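Local structure of D-alanyl transferase DltD (Enterococcus faecium TX0133A04, 6PFX) at residues A[273-278]-A[289-294]. The protein probably takes part in the D-alanylation of lipoteichoic acid in the Gram-positive cell wall, as a D-alanyl transferase of the DltD family. Residues are numbered along the deposited sequence; the frame is centred on the assembly and turned at random.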
loop_
_atom_site.group_PDB
_atom_site.type_symbol
_atom_site.label_atom_id
_atom_site.label_comp_id
_atom_site.label_asym_id
_atom_site.label_seq_id
_atom_site.Cartn_x
_atom_site.Cartn_y
_atom_site.Cartn_z
ATOM N N SER A 273 -10.178 -1.911 9.668
ATOM C CA SER A 273 -11.110 -2.861 9.069
ATOM C C SER A 273 -10.992 -2.894 7.546
ATOM O O SER A 273 -11.123 -3.970 6.949
ATOM C CB SER A 273 -12.518 -2.561 9.575
ATOM O OG SER A 273 -12.573 -2.731 10.990
ATOM N N ASP A 274 -10.720 -1.753 6.894
ATOM C CA ASP A 274 -10.373 -1.787 5.475
ATOM C C ASP A 274 -9.126 -2.643 5.255
ATOM O O ASP A 274 -9.051 -3.420 4.295
ATOM C CB ASP A 274 -10.141 -0.377 4.914
ATOM C CG ASP A 274 -11.395 0.497 4.911
ATOM O OD1 ASP A 274 -12.505 0.024 5.221
ATOM O OD2 ASP A 274 -11.263 1.694 4.587
ATOM N N PHE A 275 -8.134 -2.518 6.148
ATOM C CA PHE A 275 -6.922 -3.329 6.073
ATOM C C PHE A 275 -7.247 -4.807 6.236
ATOM O O PHE A 275 -6.634 -5.658 5.579
ATOM C CB PHE A 275 -5.928 -2.854 7.161
ATOM C CG PHE A 275 -4.587 -3.536 7.091
ATOM C CD1 PHE A 275 -3.763 -3.313 6.025
ATOM C CD2 PHE A 275 -4.143 -4.373 8.101
ATOM C CE1 PHE A 275 -2.553 -3.934 5.926
ATOM C CE2 PHE A 275 -2.907 -5.001 8.002
ATOM C CZ PHE A 275 -2.121 -4.785 6.911
ATOM N N GLN A 276 -8.248 -5.127 7.057
ATOM C CA GLN A 276 -8.668 -6.515 7.197
ATOM C C GLN A 276 -9.135 -7.110 5.873
ATOM O O GLN A 276 -8.975 -8.315 5.647
ATOM C CB GLN A 276 -9.757 -6.654 8.261
ATOM C CG GLN A 276 -10.127 -8.103 8.528
ATOM C CD GLN A 276 -8.994 -8.986 9.062
ATOM O OE1 GLN A 276 -7.986 -8.521 9.605
ATOM N NE2 GLN A 276 -9.182 -10.281 8.910
ATOM N N LEU A 277 -9.732 -6.296 4.997
ATOM C CA LEU A 277 -10.092 -6.786 3.672
ATOM C C LEU A 277 -8.857 -7.259 2.921
ATOM O O LEU A 277 -8.862 -8.333 2.311
ATOM C CB LEU A 277 -10.775 -5.680 2.872
ATOM C CG LEU A 277 -12.172 -5.259 3.298
ATOM C CD1 LEU A 277 -12.632 -4.042 2.521
ATOM C CD2 LEU A 277 -13.125 -6.398 3.008
ATOM N N VAL A 278 -7.792 -6.454 2.938
ATOM C CA VAL A 278 -6.527 -6.848 2.323
ATOM C C VAL A 278 -6.045 -8.179 2.877
ATOM O O VAL A 278 -5.652 -9.066 2.118
ATOM C CB VAL A 278 -5.482 -5.739 2.543
ATOM C CG1 VAL A 278 -4.108 -6.207 2.184
ATOM C CG2 VAL A 278 -5.880 -4.462 1.779
ATOM N N VAL A 289 3.657 -12.670 2.361
ATOM C CA VAL A 289 3.718 -11.216 2.344
ATOM C C VAL A 289 4.814 -10.739 3.282
ATOM O O VAL A 289 4.980 -11.276 4.383
ATOM C CB VAL A 289 2.374 -10.572 2.774
ATOM C CG1 VAL A 289 2.350 -9.072 2.458
ATOM C CG2 VAL A 289 1.182 -11.264 2.155
ATOM N N LEU A 290 5.554 -9.719 2.842
ATOM C CA LEU A 290 6.405 -8.904 3.703
ATOM C C LEU A 290 5.726 -7.549 3.889
ATOM O O LEU A 290 5.523 -6.810 2.915
ATOM C CB LEU A 290 7.804 -8.716 3.108
ATOM C CG LEU A 290 8.720 -7.694 3.804
ATOM C CD1 LEU A 290 9.075 -8.108 5.240
ATOM C CD2 LEU A 290 10.008 -7.437 2.992
ATOM N N PHE A 291 5.355 -7.238 5.129
ATOM C CA PHE A 291 4.806 -5.936 5.482
ATOM C C PHE A 291 5.930 -5.053 6.006
ATOM O O PHE A 291 6.809 -5.523 6.730
ATOM C CB PHE A 291 3.714 -6.060 6.551
ATOM C CG PHE A 291 2.492 -6.807 6.080
ATOM C CD1 PHE A 291 1.485 -6.146 5.402
ATOM C CD2 PHE A 291 2.355 -8.169 6.314
ATOM C CE1 PHE A 291 0.353 -6.823 4.953
ATOM C CE2 PHE A 291 1.224 -8.862 5.860
ATOM C CZ PHE A 291 0.223 -8.182 5.188
ATOM N N ILE A 292 5.911 -3.781 5.607
ATOM C CA ILE A 292 6.894 -2.777 6.024
ATOM C C ILE A 292 6.140 -1.632 6.687
ATOM O O ILE A 292 5.184 -1.099 6.108
ATOM C CB ILE A 292 7.731 -2.281 4.821
ATOM C CG1 ILE A 292 8.420 -3.482 4.161
ATOM C CG2 ILE A 292 8.727 -1.184 5.252
ATOM C CD1 ILE A 292 9.073 -3.210 2.815
ATOM N N ILE A 293 6.582 -1.247 7.889
ATOM C CA ILE A 293 5.985 -0.153 8.650
ATOM C C ILE A 293 7.046 0.927 8.803
ATOM O O ILE A 293 8.023 0.727 9.541
ATOM C CB ILE A 293 5.549 -0.597 10.048
ATOM C CG1 ILE A 293 4.655 -1.831 9.972
ATOM C CG2 ILE A 293 4.776 0.544 10.689
ATOM C CD1 ILE A 293 4.234 -2.410 11.320
ATOM N N PRO A 294 6.920 2.049 8.107
ATOM C CA PRO A 294 7.939 3.095 8.186
ATOM C C PRO A 294 7.754 3.947 9.423
ATOM O O PRO A 294 6.646 4.041 9.971
ATOM C CB PRO A 294 7.664 3.945 6.938
ATOM C CG PRO A 294 6.152 3.830 6.799
ATOM C CD PRO A 294 5.893 2.359 7.096
#
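Helix 271-284 and strand 288-293, successive elements of an SGNH hydrolase-like alpha/beta fold, meet here through two phenylalanines in the protein core. Phe-275 reaches out from the helix and Phe-291 from the strand, and their side chains approach from opposite directions. CZ of Phe-275, the far end of its ring, lies 3.8 Å from CE1 of Phe-291. The same CZ is 4.1 Å from CD1 of Phe-291, so a single atom of the first ring lies close to two neighbouring atoms of the second. In this oblique pairing the ring planes stand at 69° to each other, and the centroids are 5.9 Å apart. The contact is small and apolar, burying 77 Å² over both segments.

Strand 288-293 is an inner strand of a five-stranded parallel sheet, between strands 97-101 and 330-332, and the helix packs against one side of that sheet. The backbone of Phe-291 bonds to Arg-329 and Ala-331, while that of Leu-290 bonds to Val-98 and Phe-100.

The Phe-275 side chain leaves the helix at an angle to the strand. Its CG is anti to the backbone N (chi1 -175°), which carries the ring across to Phe-291. The Phe-291 side chain already leaves the strand toward the helix. On one face of its ring, Val-289 CG1 sits 3.5 Å above the plane, displaced toward the rim. Val-289 and Phe-291 point to the same side of the sheet, with Leu-290 to the other. On the helix, Phe-275 also touches Ser-79, and Val-278 packs on Met-86 of helix 79-89 and on Phe-100 of strand 97-101.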